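Local coordinates for protein purine nucleoside phosphorylase (Grouper iridovirus, PDB 3KHS) that probably catalyses the reversible phosphorolysis of purine nucleosides to free base and ribose 1-phosphate in purine salvage, at residues B[97-100]-B[101-105]; B[76-79]-B[80-84]; B[270-273]-B[274-278]; B[159-162]-B[163-167]. All blocks are in the same frame, centred on the assembly; numbering follows the deposited sequence.

Overall arrangement
Following the chain, contact 2 comes first: at 76-84 strand 73-79 of the mixed sheet runs out into the loop that carries two ligands of a bound phosphate. Contact 1, at 97-105, lies a short way on, where helix 95-102 closes with a Schellman turn. Contact 4, at 159-167, leads a loop into helix 165-178, and contact 3, at 270-278, is a stretch of helix 257-279. All four are local and follow one another in series; none nests or crosses. Contacts 1 and 2 touch, F100 CZ lying 3.7 Å from M78 CG. Contacts 3 and 4 come within about 5 Å at their nearest atoms without touching.

Contact 1. Residues B[97-100]-B[101-105]; sequences MRVF and KALGV
A Schellman motif closes helix 95-102 here, and F100 and V105 pack together across it. The last turn is built from i to i+4 bonds: K101 N to M97 O and A102 N to R98 O are nearly straight, while L103 N reaches V99 O at 2.9 Å with a more bent N-H angle of 133°. F100 O then takes V105 N at 3.1 Å, the six-to-one bond of the motif, as well as a weak bond from L103 N. G104 N turns back to K101 O at 2.8 Å. The chain reverses at G104 with a positive phi of 97°, where a CB would collide with the preceding carbonyl oxygen, so glycine suits it. V105 folds back over the helix end, its CG2 lying 4.2 Å from F100 CB, the usual apolar contact of this cap. With CG1 anti to N (chi1 177°), CG2 stands beside the backbone N and is set against F100 O and CB. A second apolar pair, V99 CG1 with L103 CG, runs along the helix. Buried F100 and V105 both face strand 73-79, touching V76, and bulky apolar residues fit that join of helix to sheet. R98 carries its guanidinium to P143 O and T94 OG1, and V99 and A102 pack against helix 3-15. The CE methyl of M97 sits 3.6 Å above one face of the F100 ring, offset toward its rim.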
loop_
_atom_site.group_PDB
_atom_site.type_symbol
_atom_site.label_atom_id
_atom_site.label_comp_id
_atom_site.label_asym_id
_atom_site.label_seq_id
_atom_site.Cartn_x
_atom_site.Cartn_y
_atom_site.Cartn_z
ATOM N N MET B 97 20.195 -0.150 9.444
ATOM C CA MET B 97 19.789 0.319 10.771
ATOM C C MET B 97 19.956 -0.803 11.788
ATOM O O MET B 97 20.274 -0.550 12.963
ATOM C CB MET B 97 18.323 0.776 10.823
ATOM C CG MET B 97 18.059 2.168 10.274
ATOM S SD MET B 97 19.019 3.465 11.023
ATOM C CE MET B 97 20.345 3.666 9.791
ATOM N N ARG B 98 19.704 -2.034 11.355
ATOM C CA ARG B 98 19.862 -3.161 12.255
ATOM C C ARG B 98 21.367 -3.316 12.517
ATOM O O ARG B 98 21.780 -3.613 13.633
ATOM C CB ARG B 98 19.242 -4.420 11.642
ATOM C CG ARG B 98 17.727 -4.351 11.560
ATOM C CD ARG B 98 17.095 -5.661 11.081
ATOM N NE ARG B 98 15.626 -5.609 11.090
ATOM C CZ ARG B 98 14.880 -4.991 10.167
ATOM N NH1 ARG B 98 15.455 -4.375 9.158
ATOM N NH2 ARG B 98 13.554 -4.985 10.259
ATOM N N VAL B 99 22.178 -3.073 11.492
ATOM C CA VAL B 99 23.628 -3.148 11.638
ATOM C C VAL B 99 24.086 -2.064 12.644
ATOM O O VAL B 99 24.863 -2.343 13.557
ATOM C CB VAL B 99 24.313 -2.966 10.263
ATOM C CG1 VAL B 99 25.794 -2.824 10.411
ATOM C CG2 VAL B 99 23.982 -4.162 9.355
ATOM N N PHE B 100 23.604 -0.834 12.471
ATOM C CA PHE B 100 23.934 0.246 13.393
ATOM C C PHE B 100 23.708 -0.229 14.820
ATOM O O PHE B 100 24.563 -0.059 15.667
ATOM C CB PHE B 100 23.045 1.470 13.152
ATOM C CG PHE B 100 23.623 2.475 12.179
ATOM C CD1 PHE B 100 24.532 2.088 11.214
ATOM C CD2 PHE B 100 23.197 3.784 12.196
ATOM C CE1 PHE B 100 24.996 2.976 10.294
ATOM C CE2 PHE B 100 23.661 4.702 11.266
ATOM C CZ PHE B 100 24.554 4.301 10.317
ATOM N N LYS B 101 22.551 -0.822 15.086
ATOM C CA LYS B 101 22.246 -1.302 16.424
ATOM C C LYS B 101 23.272 -2.335 16.893
ATOM O O LYS B 101 23.803 -2.240 18.000
ATOM C CB LYS B 101 20.860 -1.939 16.473
ATOM C CG LYS B 101 20.461 -2.480 17.846
ATOM C CD LYS B 101 19.491 -3.632 17.707
ATOM C CE LYS B 101 18.624 -3.821 18.950
ATOM N NZ LYS B 101 19.411 -3.704 20.192
ATOM N N ALA B 102 23.536 -3.317 16.037
ATOM C CA ALA B 102 24.486 -4.377 16.330
ATOM C C ALA B 102 25.876 -3.827 16.616
ATOM O O ALA B 102 26.666 -4.478 17.270
ATOM C CB ALA B 102 24.549 -5.357 15.149
ATOM N N LEU B 103 26.167 -2.639 16.095
ATOM C CA LEU B 103 27.462 -1.988 16.294
ATOM C C LEU B 103 27.511 -1.277 17.636
ATOM O O LEU B 103 28.572 -0.833 18.061
ATOM C CB LEU B 103 27.717 -0.929 15.224
ATOM C CG LEU B 103 28.145 -1.316 13.825
ATOM C CD1 LEU B 103 28.199 -0.064 12.978
ATOM C CD2 LEU B 103 29.495 -1.973 13.865
ATOM N N GLY B 104 26.355 -1.145 18.282
ATOM C CA GLY B 104 26.298 -0.459 19.559
ATOM C C GLY B 104 25.885 1.003 19.465
ATOM O O GLY B 104 26.006 1.742 20.451
ATOM N N VAL B 105 25.398 1.434 18.297
ATOM C CA VAL B 105 24.974 2.821 18.161
ATOM C C VAL B 105 23.783 3.099 19.066
ATOM O O VAL B 105 22.889 2.285 19.208
ATOM C CB VAL B 105 24.597 3.199 16.723
ATOM C CG1 VAL B 105 24.103 4.639 16.700
ATOM C CG2 VAL B 105 25.807 3.077 15.815
#

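Contact 2. Residues B[76-79]-B[80-84]; sequences VCMK and GRFHL. With PO4 (phosphate ion), chain G.
M78 lays its terminal methyl over the backbone that follows the strand: CE is 3.7 Å from G80 O and 4.1 Å from R81 CA. The thioether chain runs straight to SD and bends only at its last torsion (chi3 81°), which turns CE toward the loop, where it also meets F82 CE2 obliquely at 4.5 Å. A flexible, unbranched apolar chain suits this buried corner, which P96 and F100 of helix 95-102 border. The chain kinks at K79, spanned by a weak bond from G80 N to M78 O; G80 itself is extended with a positive phi of 118°, where a CB would strike K79 O, so glycine suits the place. This is the exit of strand 73-79 from the central sheet into a phosphate-binding loop, as in the PNP family, and a phosphate ion, probably from the crystallisation liquor, occupies the site. One oxygen, O2, takes two donors: H83 NE2 at 2.8 Å, nearly straight at 165°, and R81 NH1 at 3.0 Å, with O2 lying at the edge of both flat groups. R81 is bent at chi2 and chi3, bringing its guanidinium round to the anion; NE pairs with E221 in a salt bridge and NH1 also bonds T111 O, so the rotation of the group should be restricted. S30, S217 and A113 also bond the phosphate, and Y85 stacks on the H83 ring.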
loop_
_atom_site.group_PDB
_atom_site.type_symbol
_atom_site.label_atom_id
_atom_site.label_comp_id
_atom_site.label_asym_id
_atom_site.label_seq_id
_atom_site.Cartn_x
_atom_site.Cartn_y
_atom_site.Cartn_z
ATOM N N VAL B 76 29.606 6.482 13.096
ATOM C CA VAL B 76 29.587 5.658 11.894
ATOM C C VAL B 76 28.651 6.473 10.995
ATOM O O VAL B 76 27.559 6.852 11.414
ATOM C CB VAL B 76 29.015 4.221 12.124
ATOM C CG1 VAL B 76 27.694 4.273 12.780
ATOM C CG2 VAL B 76 28.880 3.513 10.787
ATOM N N CYS B 77 29.096 6.772 9.778
ATOM C CA CYS B 77 28.305 7.568 8.856
ATOM C C CYS B 77 28.024 6.863 7.541
ATOM O O CYS B 77 28.944 6.393 6.876
ATOM C CB CYS B 77 29.018 8.880 8.560
ATOM S SG CYS B 77 28.267 9.911 7.227
ATOM N N MET B 78 26.743 6.792 7.183
ATOM C CA MET B 78 26.297 6.193 5.934
ATOM C C MET B 78 26.317 7.273 4.862
ATOM O O MET B 78 25.604 8.265 4.970
ATOM C CB MET B 78 24.859 5.665 6.074
ATOM C CG MET B 78 24.720 4.218 6.663
ATOM S SD MET B 78 23.032 3.597 6.771
ATOM C CE MET B 78 22.701 3.046 5.113
ATOM N N LYS B 79 27.157 7.104 3.846
ATOM C CA LYS B 79 27.203 8.043 2.734
ATOM C C LYS B 79 26.357 7.390 1.639
ATOM O O LYS B 79 26.881 6.728 0.753
ATOM C CB LYS B 79 28.643 8.263 2.251
ATOM C CG LYS B 79 29.406 9.301 3.075
ATOM C CD LYS B 79 30.735 9.676 2.464
ATOM C CE LYS B 79 30.578 10.626 1.287
ATOM N NZ LYS B 79 31.889 11.293 0.938
ATOM N N GLY B 80 25.040 7.561 1.737
ATOM C CA GLY B 80 24.134 6.976 0.771
ATOM C C GLY B 80 23.259 6.015 1.536
ATOM O O GLY B 80 23.728 5.382 2.477
ATOM N N ARG B 81 21.986 5.908 1.161
ATOM C CA ARG B 81 21.081 4.999 1.851
ATOM C C ARG B 81 20.349 4.133 0.821
ATOM O O ARG B 81 20.649 4.208 -0.351
ATOM C CB ARG B 81 20.085 5.788 2.699
ATOM C CG ARG B 81 19.275 6.864 1.923
ATOM C CD ARG B 81 17.836 6.917 2.422
ATOM N NE ARG B 81 17.788 7.308 3.831
ATOM C CZ ARG B 81 17.977 8.546 4.265
ATOM N NH1 ARG B 81 18.223 9.544 3.398
ATOM N NH2 ARG B 81 17.932 8.788 5.570
ATOM N N PHE B 82 19.417 3.300 1.268
ATOM C CA PHE B 82 18.661 2.436 0.372
ATOM C C PHE B 82 17.181 2.819 0.444
ATOM O O PHE B 82 16.685 3.160 1.516
ATOM C CB PHE B 82 18.872 0.959 0.780
ATOM C CG PHE B 82 20.300 0.520 0.663
ATOM C CD1 PHE B 82 20.876 0.325 -0.589
ATOM C CD2 PHE B 82 21.119 0.451 1.790
ATOM C CE1 PHE B 82 22.256 0.082 -0.719
ATOM C CE2 PHE B 82 22.509 0.206 1.669
ATOM C CZ PHE B 82 23.073 0.025 0.415
ATOM N N HIS B 83 16.482 2.770 -0.690
ATOM C CA HIS B 83 15.059 3.136 -0.727
ATOM C C HIS B 83 14.187 2.073 -1.339
ATOM O O HIS B 83 14.611 1.359 -2.263
ATOM C CB HIS B 83 14.786 4.384 -1.588
ATOM C CG HIS B 83 15.747 5.506 -1.388
ATOM N ND1 HIS B 83 17.027 5.485 -1.894
ATOM C CD2 HIS B 83 15.608 6.698 -0.758
ATOM C CE1 HIS B 83 17.641 6.616 -1.586
ATOM N NE2 HIS B 83 16.802 7.371 -0.898
ATOM N N LEU B 84 12.937 2.030 -0.874
ATOM C CA LEU B 84 11.945 1.117 -1.441
ATOM C C LEU B 84 11.839 1.228 -2.954
ATOM O O LEU B 84 11.693 0.213 -3.640
ATOM C CB LEU B 84 10.546 1.374 -0.877
ATOM C CG LEU B 84 10.217 0.464 0.287
ATOM C CD1 LEU B 84 11.172 0.815 1.428
ATOM C CD2 LEU B 84 8.742 0.652 0.735
HETATM P P PO4 G . 16.647 10.970 0.259
HETATM O O1 PO4 G . 17.423 12.119 0.796
HETATM O O2 PO4 G . 17.384 9.695 0.528
HETATM O O3 PO4 G . 15.312 10.901 0.923
HETATM O O4 PO4 G . 16.464 11.147 -1.207
#

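Contact 3. Residues B[270-273]-B[274-278]; sequences ALVK and LVIEK
The backbone of 270-273 runs on into 274-278 as unbroken alpha helix, four successive i to i+4 bonds joining the two. L274 N to A270 O is the straightest at 171°, while V275 N to L271 O, I276 N to V272 O and E277 N to K273 O are more bent. All four lie between 2.9 and 3.0 Å. Side chains one turn apart then pair on the buried side. L271 CD1 meets V275 CG2 at 4.1 Å, and V272 CG1 meets I276 CD1 at 4.0 Å; in both pairs the chains cross obliquely. V275 CG2 also presses close on L271 O, at 3.0 Å, and I276 CG1 lies 3.1 Å from V272 O, placed beside its own backbone N by a chi1 of -72° and thus turned back along the helix. The extended chi2 of I276 carries CD1 on to V272. Leucine, valine and isoleucine suit this side because they fill a buried interface without needing polar partners, whereas K273 and the exposed E277 carry charged ends on a more open side. In the fold, helix 257-279 packs on the sheet and beside helix 165-178: I276 touches L24 and I26 of strand 24-28, L271 and V275 reach V235 and L233 of strand 231-241, and L274 packs on A174, E177 and L178 of helix 165-178.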
loop_
_atom_site.group_PDB
_atom_site.type_symbol
_atom_site.label_atom_id
_atom_site.label_comp_id
_atom_site.label_asym_id
_atom_site.label_seq_id
_atom_site.Cartn_x
_atom_site.Cartn_y
_atom_site.Cartn_z
ATOM N N ALA B 270 27.202 21.791 9.209
ATOM C CA ALA B 270 27.413 22.588 10.407
ATOM C C ALA B 270 26.385 22.225 11.471
ATOM O O ALA B 270 26.728 22.008 12.639
ATOM C CB ALA B 270 27.310 24.062 10.070
ATOM N N LEU B 271 25.120 22.161 11.066
ATOM C CA LEU B 271 24.030 21.822 11.986
ATOM C C LEU B 271 24.254 20.472 12.667
ATOM O O LEU B 271 24.126 20.353 13.879
ATOM C CB LEU B 271 22.683 21.804 11.239
ATOM C CG LEU B 271 21.404 21.373 11.999
ATOM C CD1 LEU B 271 21.184 22.246 13.194
ATOM C CD2 LEU B 271 20.180 21.470 11.103
ATOM N N VAL B 272 24.570 19.452 11.875
ATOM C CA VAL B 272 24.813 18.115 12.399
ATOM C C VAL B 272 25.987 18.099 13.392
ATOM O O VAL B 272 25.908 17.449 14.437
ATOM C CB VAL B 272 25.091 17.091 11.215
ATOM C CG1 VAL B 272 25.481 15.720 11.764
ATOM C CG2 VAL B 272 23.830 16.915 10.373
ATOM N N LYS B 273 27.065 18.819 13.064
ATOM C CA LYS B 273 28.232 18.876 13.936
ATOM C C LYS B 273 27.891 19.519 15.271
ATOM O O LYS B 273 28.201 18.959 16.334
ATOM C CB LYS B 273 29.376 19.634 13.262
ATOM C CG LYS B 273 29.883 18.936 12.015
ATOM C CD LYS B 273 31.092 19.626 11.373
ATOM C CE LYS B 273 32.268 19.739 12.341
ATOM N NZ LYS B 273 33.485 20.303 11.673
ATOM N N LEU B 274 27.225 20.672 15.227
ATOM C CA LEU B 274 26.858 21.360 16.461
ATOM C C LEU B 274 25.935 20.482 17.291
ATOM O O LEU B 274 26.010 20.483 18.518
ATOM C CB LEU B 274 26.163 22.697 16.167
ATOM C CG LEU B 274 26.503 23.901 17.071
ATOM C CD1 LEU B 274 25.424 24.953 16.870
ATOM C CD2 LEU B 274 26.593 23.504 18.564
ATOM N N VAL B 275 25.068 19.733 16.620
ATOM C CA VAL B 275 24.116 18.856 17.306
ATOM C C VAL B 275 24.869 17.727 18.017
ATOM O O VAL B 275 24.523 17.319 19.127
ATOM C CB VAL B 275 23.088 18.250 16.294
ATOM C CG1 VAL B 275 22.314 17.125 16.930
ATOM C CG2 VAL B 275 22.122 19.324 15.837
ATOM N N ILE B 276 25.907 17.231 17.361
ATOM C CA ILE B 276 26.696 16.160 17.918
ATOM C C ILE B 276 27.452 16.696 19.133
ATOM O O ILE B 276 27.660 15.978 20.111
ATOM C CB ILE B 276 27.665 15.588 16.851
ATOM C CG1 ILE B 276 26.857 14.788 15.821
ATOM C CG2 ILE B 276 28.754 14.742 17.507
ATOM C CD1 ILE B 276 27.676 14.186 14.680
ATOM N N GLU B 277 27.849 17.963 19.085
ATOM C CA GLU B 277 28.551 18.537 20.224
ATOM C C GLU B 277 27.625 18.560 21.441
ATOM O O GLU B 277 28.018 18.135 22.518
ATOM C CB GLU B 277 29.036 19.949 19.917
ATOM C CG GLU B 277 30.041 20.471 20.925
ATOM C CD GLU B 277 30.452 21.899 20.631
ATOM O OE1 GLU B 277 30.702 22.215 19.442
ATOM O OE2 GLU B 277 30.533 22.702 21.593
ATOM N N LYS B 278 26.396 19.046 21.272
ATOM C CA LYS B 278 25.420 19.097 22.369
ATOM C C LYS B 278 25.083 17.702 22.901
ATOM O O LYS B 278 24.715 17.547 24.070
ATOM C CB LYS B 278 24.119 19.777 21.911
ATOM C CG LYS B 278 24.298 21.230 21.528
ATOM C CD LYS B 278 23.106 21.779 20.775
ATOM C CE LYS B 278 23.194 23.285 20.657
ATOM N NZ LYS B 278 23.091 23.935 22.019
#

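Contact 4. Residues B[159-162]-B[163-167]; sequences MTSV and YDKTL
One face of the Y163 ring is covered by the CG1 methyl of V162, in a CH-pi contact 3.7 Å from the centroid and 20° off the ring normal. The contact belongs to the N-terminal lead-in of helix 165-178, whose N-cap is D164. The methyl sits offset toward the rim, nearest CE2 at 3.5 Å, and V162 CB stands 3.6 Å from Y163 CD2. The two side chains lie side by side and point the same way, even though the residues are neighbours in sequence: V162 holds CG1 anti to its backbone N (chi1 178°), whereas Y163 sets its ring beside its own backbone N (chi1 -56°). At the far end of the ring the hydroxyl of this buried tyrosine is engaged by H132 ND1 and T222 OG1, two hydrogen bonds that should restrain the ring. A tyrosine suits the place, offering an apolar face to valine and a hydroxyl to a polar pair. S161 OG and K165 CE approach more loosely, at 4.1 Å, across the turn. The preceding loop also faces a second subunit: M159 and V162 pack on F197 and T199 of that neighbouring copy. Aspartate fits the N-cap because its short carboxylate can accept a main-chain N-H of the first turn, and OD2 also forms a salt bridge with R231. The capping bond runs from L167 N to D164 OD2 at 3.0 Å, using the anti lone pair of that oxygen.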
loop_
_atom_site.group_PDB
_atom_site.type_symbol
_atom_site.label_atom_id
_atom_site.label_comp_id
_atom_site.label_asym_id
_atom_site.label_seq_id
_atom_site.Cartn_x
_atom_site.Cartn_y
_atom_site.Cartn_z
ATOM N N MET B 159 5.228 3.527 18.301
ATOM C CA MET B 159 5.772 4.555 17.427
ATOM C C MET B 159 5.236 5.910 17.879
ATOM O O MET B 159 5.178 6.853 17.104
ATOM C CB MET B 159 5.353 4.268 15.970
ATOM C CG MET B 159 6.020 3.018 15.337
ATOM S SD MET B 159 7.878 3.110 15.390
ATOM C CE MET B 159 8.212 1.508 16.267
ATOM N N THR B 160 4.852 6.012 19.148
ATOM C CA THR B 160 4.304 7.258 19.652
ATOM C C THR B 160 5.319 8.385 19.736
ATOM O O THR B 160 4.941 9.544 19.598
ATOM C CB THR B 160 3.611 7.053 21.006
ATOM O OG1 THR B 160 2.388 6.332 20.801
ATOM C CG2 THR B 160 3.285 8.377 21.649
ATOM N N SER B 161 6.593 8.060 19.927
ATOM C CA SER B 161 7.644 9.080 19.993
ATOM C C SER B 161 8.885 8.673 19.211
ATOM O O SER B 161 9.971 8.552 19.774
ATOM C CB SER B 161 8.063 9.348 21.445
ATOM O OG SER B 161 6.967 9.802 22.225
ATOM N N VAL B 162 8.728 8.451 17.918
ATOM C CA VAL B 162 9.844 8.066 17.076
ATOM C C VAL B 162 10.969 9.082 17.122
ATOM O O VAL B 162 12.143 8.708 17.169
ATOM C CB VAL B 162 9.406 7.930 15.587
ATOM C CG1 VAL B 162 10.597 7.582 14.714
ATOM C CG2 VAL B 162 8.350 6.877 15.449
ATOM N N TYR B 163 10.611 10.366 17.107
ATOM C CA TYR B 163 11.597 11.437 17.086
ATOM C C TYR B 163 11.843 12.077 18.462
ATOM O O TYR B 163 11.056 12.881 18.947
ATOM C CB TYR B 163 11.145 12.450 16.014
ATOM C CG TYR B 163 10.973 11.784 14.643
ATOM C CD1 TYR B 163 12.065 11.600 13.793
ATOM C CD2 TYR B 163 9.746 11.229 14.260
ATOM C CE1 TYR B 163 11.956 10.871 12.589
ATOM C CE2 TYR B 163 9.623 10.487 13.053
ATOM C CZ TYR B 163 10.733 10.317 12.234
ATOM O OH TYR B 163 10.634 9.579 11.081
ATOM N N ASP B 164 12.959 11.688 19.074
ATOM C CA ASP B 164 13.372 12.147 20.397
ATOM C C ASP B 164 13.169 13.653 20.628
ATOM O O ASP B 164 13.794 14.493 19.972
ATOM C CB ASP B 164 14.834 11.782 20.588
ATOM C CG ASP B 164 15.237 11.784 22.025
ATOM O OD1 ASP B 164 14.869 10.833 22.746
ATOM O OD2 ASP B 164 15.905 12.749 22.419
ATOM N N LYS B 165 12.307 13.991 21.582
ATOM C CA LYS B 165 12.021 15.392 21.874
ATOM C C LYS B 165 13.260 16.181 22.254
ATOM O O LYS B 165 13.410 17.341 21.842
ATOM C CB LYS B 165 10.948 15.491 22.953
ATOM C CG LYS B 165 9.762 14.615 22.605
ATOM C CD LYS B 165 8.552 14.836 23.481
ATOM C CE LYS B 165 7.483 13.799 23.166
ATOM N NZ LYS B 165 6.229 14.099 23.890
ATOM N N THR B 166 14.160 15.552 22.999
ATOM C CA THR B 166 15.411 16.204 23.396
ATOM C C THR B 166 16.319 16.473 22.204
ATOM O O THR B 166 16.856 17.569 22.056
ATOM C CB THR B 166 16.211 15.339 24.430
ATOM O OG1 THR B 166 15.431 15.187 25.624
ATOM C CG2 THR B 166 17.576 15.980 24.770
ATOM N N LEU B 167 16.518 15.470 21.352
ATOM C CA LEU B 167 17.383 15.673 20.190
ATOM C C LEU B 167 16.823 16.783 19.299
ATOM O O LEU B 167 17.588 17.545 18.696
ATOM C CB LEU B 167 17.539 14.376 19.405
ATOM C CG LEU B 167 18.129 13.244 20.243
ATOM C CD1 LEU B 167 17.986 11.970 19.488
ATOM C CD2 LEU B 167 19.585 13.514 20.560
#